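Long-range contacts in Abbfa_003403 (Acinetobacter baumannii, PDB 4ZXH), which acts as a four-domain nonribosomal peptide synthetase, probably activating an amino acid, condensing it with an acyl group and releasing the product through its thioesterase domain: residues T1158-I1163 with E1258-L1263; T1165-P1170 with D1281-D1286. All coordinates share one frame; numbering follows the deposited sequence.

In the fold
Both contacts lie in the C-terminal thioesterase domain. Along the chain, strand 1157-1163 comes first, and its end runs almost directly into the loop 1165-1170. A long and mainly helical excursion follows before residues 1258-1263 return, and contact 1 closes that loop by setting two parallel strands side by side. The chain then continues to 1281-1286, where contact 2 closes a second loop back onto 1165-1170. The segments alternate, so the two closures cross and neither nests in the other. Their centres are 11 Å apart, and they touch directly: Asp1259 OD1 lies 3.1 Å from Lys1285 N, a probable hydrogen bond, and Ile1262 packs on Val1284. Sheet core and strand-end loops are thereby tied together.

Contact 1: residues T1158-I1163 with E1258-L1263; sequences TGIVMI and EDFPIL
Ile1160 pairs with Ile1262, and Val1161 with Leu1263, in parallel register. Ile1160 uses both backbone groups: its N donates to Pro1261 O at 2.9 Å, and its O accepts from Leu1263 N at 2.8 Å. The next bond, from Met1162 N to Leu1263 O (2.8 Å), is nearly straight, with 177° at the hydrogen. These three bonds join neighbouring strands of the mainly parallel central sheet of the thioesterase domain, an alpha/beta-hydrolase fold, with helices on both faces. Ile1160 and Ile1262 lie side by side on the face covered by helix 1138-1152, CB of Ile1160 being 4.1 Å from CG1 of Ile1262. Met1162 carries its CG anti to the carbonyl carbon (chi1 -71°) and runs extended from there, which takes CE to 3.7 Å from Ile1262 CD1. Val1161 and Leu1263 face the other way, towards helix 1303-1316. Before Ile1262 this regular pairing gives way to loop, and the touching parts run 55° apart. There Ile1160 CD1 comes nearest to Phe1260 at CB, 3.9 Å away, while the ring leads away to helix 1138-1152. On the partly exposed side, Pro1261 rests its CG against the O of Thr1158, whose OG1 is hydrogen-bonded to Gln1065 NE2.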
loop_
_atom_site.group_PDB
_atom_site.type_symbol
_atom_site.label_atom_id
_atom_site.label_comp_id
_atom_site.label_asym_id
_atom_site.label_seq_id
_atom_site.Cartn_x
_atom_site.Cartn_y
_atom_site.Cartn_z
ATOM N N THR A 1158 12.777 -54.765 2.393
ATOM C CA THR A 1158 13.315 -54.682 3.748
ATOM C C THR A 1158 12.215 -54.910 4.774
ATOM O O THR A 1158 12.403 -55.633 5.755
ATOM C CB THR A 1158 13.987 -53.324 4.013
ATOM O OG1 THR A 1158 15.136 -53.197 3.168
ATOM C CG2 THR A 1158 14.426 -53.218 5.467
ATOM N N GLY A 1159 11.063 -54.293 4.532
ATOM C CA GLY A 1159 9.927 -54.433 5.416
ATOM C C GLY A 1159 8.733 -53.627 4.952
ATOM O O GLY A 1159 8.852 -52.744 4.103
ATOM N N ILE A 1160 7.571 -53.942 5.511
ATOM C CA ILE A 1160 6.346 -53.220 5.208
ATOM C C ILE A 1160 5.762 -52.597 6.474
ATOM O O ILE A 1160 5.574 -53.286 7.479
ATOM C CB ILE A 1160 5.295 -54.133 4.598
ATOM C CG1 ILE A 1160 5.834 -54.815 3.350
ATOM C CG2 ILE A 1160 4.069 -53.330 4.227
ATOM C CD1 ILE A 1160 4.830 -55.756 2.726
ATOM N N VAL A 1161 5.469 -51.305 6.440
ATOM C CA VAL A 1161 4.762 -50.712 7.557
ATOM C C VAL A 1161 3.277 -50.575 7.255
ATOM O O VAL A 1161 2.888 -49.877 6.324
ATOM C CB VAL A 1161 5.317 -49.350 7.917
ATOM C CG1 VAL A 1161 4.487 -48.745 9.028
ATOM C CG2 VAL A 1161 6.752 -49.486 8.365
ATOM N N MET A 1162 2.435 -51.247 8.033
ATOM C CA MET A 1162 1.005 -51.143 7.795
ATOM C C MET A 1162 0.327 -50.585 9.005
ATOM O O MET A 1162 0.359 -51.191 10.078
ATOM C CB MET A 1162 0.399 -52.499 7.452
ATOM C CG MET A 1162 0.774 -53.038 6.088
ATOM S SD MET A 1162 0.085 -54.683 5.952
ATOM C CE MET A 1162 1.169 -55.438 4.735
ATOM N N ILE A 1163 -0.296 -49.429 8.840
ATOM C CA ILE A 1163 -0.972 -48.804 9.961
ATOM C C ILE A 1163 -2.481 -49.059 9.869
ATOM O O ILE A 1163 -3.160 -48.544 8.979
ATOM C CB ILE A 1163 -0.656 -47.309 10.019
ATOM C CG1 ILE A 1163 0.863 -47.112 9.923
ATOM C CG2 ILE A 1163 -1.165 -46.724 11.311
ATOM C CD1 ILE A 1163 1.289 -45.692 9.742
ATOM N N GLU A 1258 1.346 -64.957 1.454
ATOM C CA GLU A 1258 2.763 -64.781 1.142
ATOM C C GLU A 1258 3.453 -64.026 2.276
ATOM O O GLU A 1258 2.939 -63.013 2.749
ATOM C CB GLU A 1258 2.948 -64.034 -0.184
ATOM C CG GLU A 1258 4.405 -63.962 -0.633
ATOM C CD GLU A 1258 4.554 -63.596 -2.097
ATOM O OE1 GLU A 1258 3.509 -63.399 -2.761
ATOM O OE2 GLU A 1258 5.711 -63.526 -2.582
ATOM N N ASP A 1259 4.608 -64.517 2.711
ATOM C CA ASP A 1259 5.291 -63.913 3.852
ATOM C C ASP A 1259 6.244 -62.794 3.463
ATOM O O ASP A 1259 7.149 -62.975 2.659
ATOM C CB ASP A 1259 6.053 -64.968 4.651
ATOM C CG ASP A 1259 5.143 -65.797 5.534
ATOM O OD1 ASP A 1259 3.903 -65.621 5.452
ATOM O OD2 ASP A 1259 5.672 -66.613 6.322
ATOM N N PHE A 1260 5.999 -61.625 4.037
ATOM C CA PHE A 1260 6.903 -60.498 3.944
ATOM C C PHE A 1260 7.188 -60.042 5.362
ATOM O O PHE A 1260 6.356 -60.240 6.245
ATOM C CB PHE A 1260 6.292 -59.363 3.125
ATOM C CG PHE A 1260 6.140 -59.674 1.676
ATOM C CD1 PHE A 1260 7.208 -59.517 0.807
ATOM C CD2 PHE A 1260 4.922 -60.091 1.167
ATOM C CE1 PHE A 1260 7.074 -59.798 -0.541
ATOM C CE2 PHE A 1260 4.779 -60.374 -0.182
ATOM C CZ PHE A 1260 5.855 -60.227 -1.037
ATOM N N PRO A 1261 8.358 -59.434 5.598
ATOM C CA PRO A 1261 8.582 -58.871 6.934
ATOM C C PRO A 1261 7.679 -57.649 7.149
ATOM O O PRO A 1261 7.823 -56.638 6.466
ATOM C CB PRO A 1261 10.064 -58.495 6.910
ATOM C CG PRO A 1261 10.356 -58.238 5.475
ATOM C CD PRO A 1261 9.456 -59.125 4.667
ATOM N N ILE A 1262 6.734 -57.763 8.074
ATOM C CA ILE A 1262 5.682 -56.762 8.227
ATOM C C ILE A 1262 5.593 -56.214 9.637
ATOM O O ILE A 1262 5.650 -56.966 10.611
ATOM C CB ILE A 1262 4.303 -57.354 7.854
ATOM C CG1 ILE A 1262 4.235 -57.661 6.362
ATOM C CG2 ILE A 1262 3.179 -56.404 8.225
ATOM C CD1 ILE A 1262 2.980 -58.380 5.981
ATOM N N LEU A 1263 5.450 -54.899 9.744
ATOM C CA LEU A 1263 5.074 -54.269 11.004
ATOM C C LEU A 1263 3.633 -53.795 10.888
ATOM O O LEU A 1263 3.332 -52.906 10.074
ATOM C CB LEU A 1263 6.002 -53.096 11.341
ATOM C CG LEU A 1263 5.589 -52.204 12.514
ATOM C CD1 LEU A 1263 5.607 -53.003 13.794
ATOM C CD2 LEU A 1263 6.510 -50.992 12.625
#

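Contact 2: residues T1165-P1170 with D1281-D1286; sequences TRAPIP and DQLVKD
An inverse gamma turn centred on Pro1168 shapes the loop that leaves the C-terminal end of strand 1157-1163, and the residues of that turn meet Gln1282 and Leu1283. In alpha/beta hydrolases this end of the sheet carries the active site. Consistent with that, the loop borders a probable Cys-His-Asp triad: Thr1165 OG1 bonds the backbone O of Cys1137, and the side chain of Arg1166 touches His1297. The turn is closed by Ile1169 N donating to Ala1167 O at 2.8 Å, and the same oxygen also accepts from Asn1172 ND2, so two donors grip it.

The contacts between the segments are van der Waals, mostly between apolar side chains. Leu1283 puts CD1 against the CG-CD side of the Pro1168 ring, 3.7 Å from Pro1168 CD, and the same methyl is 4.3 Å from Ala1167 CB. Ile1169 and Leu1283 lie alongside one another, pointing opposite ways, with Ile1169 CG2 lying 4.1 Å from Leu1283 CG. The first torsion of Ile1169 (chi1 65°) sets CG1 between the backbone N and the carbonyl carbon; CG2 is thus left for Leu1283 while CG1 carries CD1 towards Gln1282. Leu1283 is buried, whereas Gln1282 forms the solvent side of the contact. The glutamine's chain is extended beyond CG, and its NE2 bonds Glu1171 OE2, which would help fix the rotation of the amide. Ile1169 CD1 stands over the flat face of that amide, 3.6 Å from Gln1282 CD and 3.4 Å from Gln1282 OE1.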
loop_
_atom_site.group_PDB
_atom_site.type_symbol
_atom_site.label_atom_id
_atom_site.label_comp_id
_atom_site.label_asym_id
_atom_site.label_seq_id
_atom_site.Cartn_x
_atom_site.Cartn_y
_atom_site.Cartn_z
ATOM N N THR A 1165 -4.190 -51.461 8.716
ATOM C CA THR A 1165 -4.607 -51.937 7.405
ATOM C C THR A 1165 -5.455 -53.180 7.513
ATOM O O THR A 1165 -4.979 -54.213 7.985
ATOM C CB THR A 1165 -3.377 -52.267 6.541
ATOM O OG1 THR A 1165 -2.584 -51.097 6.416
ATOM C CG2 THR A 1165 -3.768 -52.761 5.173
ATOM N N ARG A 1166 -6.704 -53.104 7.071
ATOM C CA ARG A 1166 -7.530 -54.311 7.035
ATOM C C ARG A 1166 -7.021 -55.236 5.934
ATOM O O ARG A 1166 -6.718 -54.805 4.834
ATOM C CB ARG A 1166 -8.980 -53.906 6.888
ATOM C CG ARG A 1166 -9.236 -52.956 8.038
ATOM C CD ARG A 1166 -10.368 -52.028 7.902
ATOM N NE ARG A 1166 -10.487 -51.296 9.150
ATOM C CZ ARG A 1166 -11.222 -50.208 9.306
ATOM N NH1 ARG A 1166 -11.901 -49.735 8.280
ATOM N NH2 ARG A 1166 -11.289 -49.612 10.488
ATOM N N ALA A 1167 -6.808 -56.493 6.289
ATOM C CA ALA A 1167 -6.199 -57.433 5.370
ATOM C C ALA A 1167 -7.138 -57.608 4.191
ATOM O O ALA A 1167 -8.361 -57.585 4.369
ATOM C CB ALA A 1167 -5.921 -58.776 6.062
ATOM N N PRO A 1168 -6.571 -57.758 2.982
ATOM C CA PRO A 1168 -7.350 -57.965 1.752
ATOM C C PRO A 1168 -7.952 -59.372 1.680
ATOM O O PRO A 1168 -7.479 -60.226 0.935
ATOM C CB PRO A 1168 -6.319 -57.742 0.649
ATOM C CG PRO A 1168 -5.029 -58.125 1.263
ATOM C CD PRO A 1168 -5.120 -57.727 2.715
ATOM N N ILE A 1169 -8.986 -59.609 2.475
ATOM C CA ILE A 1169 -9.684 -60.883 2.467
ATOM C C ILE A 1169 -11.185 -60.576 2.396
ATOM O O ILE A 1169 -11.612 -59.491 2.777
ATOM C CB ILE A 1169 -9.321 -61.736 3.709
ATOM C CG1 ILE A 1169 -9.817 -61.070 5.007
ATOM C CG2 ILE A 1169 -7.805 -62.005 3.757
ATOM C CD1 ILE A 1169 -9.711 -61.967 6.235
ATOM N N PRO A 1170 -11.983 -61.509 1.867
ATOM C CA PRO A 1170 -13.433 -61.322 1.686
ATOM C C PRO A 1170 -14.232 -60.786 2.890
ATOM O O PRO A 1170 -15.043 -59.884 2.678
ATOM C CB PRO A 1170 -13.900 -62.735 1.318
ATOM C CG PRO A 1170 -12.774 -63.276 0.517
ATOM C CD PRO A 1170 -11.515 -62.738 1.196
ATOM N N ASP A 1281 -3.644 -62.645 9.917
ATOM C CA ASP A 1281 -3.292 -64.007 10.292
ATOM C C ASP A 1281 -3.658 -65.025 9.205
ATOM O O ASP A 1281 -3.230 -66.172 9.272
ATOM C CB ASP A 1281 -3.959 -64.402 11.623
ATOM C CG ASP A 1281 -5.474 -64.207 11.620
ATOM O OD1 ASP A 1281 -5.954 -63.198 11.061
ATOM O OD2 ASP A 1281 -6.191 -65.075 12.164
ATOM N N GLN A 1282 -4.448 -64.621 8.210
ATOM C CA GLN A 1282 -4.857 -65.556 7.163
ATOM C C GLN A 1282 -3.976 -65.413 5.927
ATOM O O GLN A 1282 -4.135 -66.146 4.952
ATOM C CB GLN A 1282 -6.318 -65.344 6.770
ATOM C CG GLN A 1282 -7.311 -65.290 7.920
ATOM C CD GLN A 1282 -8.753 -65.256 7.432
ATOM O OE1 GLN A 1282 -9.014 -65.291 6.231
ATOM N NE2 GLN A 1282 -9.693 -65.141 8.361
ATOM N N LEU A 1283 -3.048 -64.463 5.970
ATOM C CA LEU A 1283 -2.170 -64.190 4.840
ATOM C C LEU A 1283 -0.712 -64.337 5.219
ATOM O O LEU A 1283 0.102 -64.777 4.411
ATOM C CB LEU A 1283 -2.401 -62.779 4.300
ATOM C CG LEU A 1283 -3.743 -62.520 3.636
ATOM C CD1 LEU A 1283 -3.782 -61.109 3.092
ATOM C CD2 LEU A 1283 -3.981 -63.544 2.538
ATOM N N VAL A 1284 -0.376 -63.938 6.440
ATOM C CA VAL A 1284 1.016 -63.931 6.877
ATOM C C VAL A 1284 1.193 -64.847 8.080
ATOM O O VAL A 1284 0.378 -64.830 8.998
ATOM C CB VAL A 1284 1.471 -62.509 7.217
ATOM C CG1 VAL A 1284 2.935 -62.505 7.592
ATOM C CG2 VAL A 1284 1.207 -61.581 6.022
ATOM N N LYS A 1285 2.237 -65.664 8.072
ATOM C CA LYS A 1285 2.367 -66.700 9.092
ATOM C C LYS A 1285 3.373 -66.353 10.186
ATOM O O LYS A 1285 3.006 -66.197 11.354
ATOM C CB LYS A 1285 2.759 -68.034 8.447
ATOM N N ASP A 1286 4.641 -66.233 9.804
ATOM C CA ASP A 1286 5.716 -66.161 10.782
ATOM C C ASP A 1286 6.356 -64.770 10.873
ATOM O O ASP A 1286 6.995 -64.437 11.870
ATOM C CB ASP A 1286 6.782 -67.221 10.453
#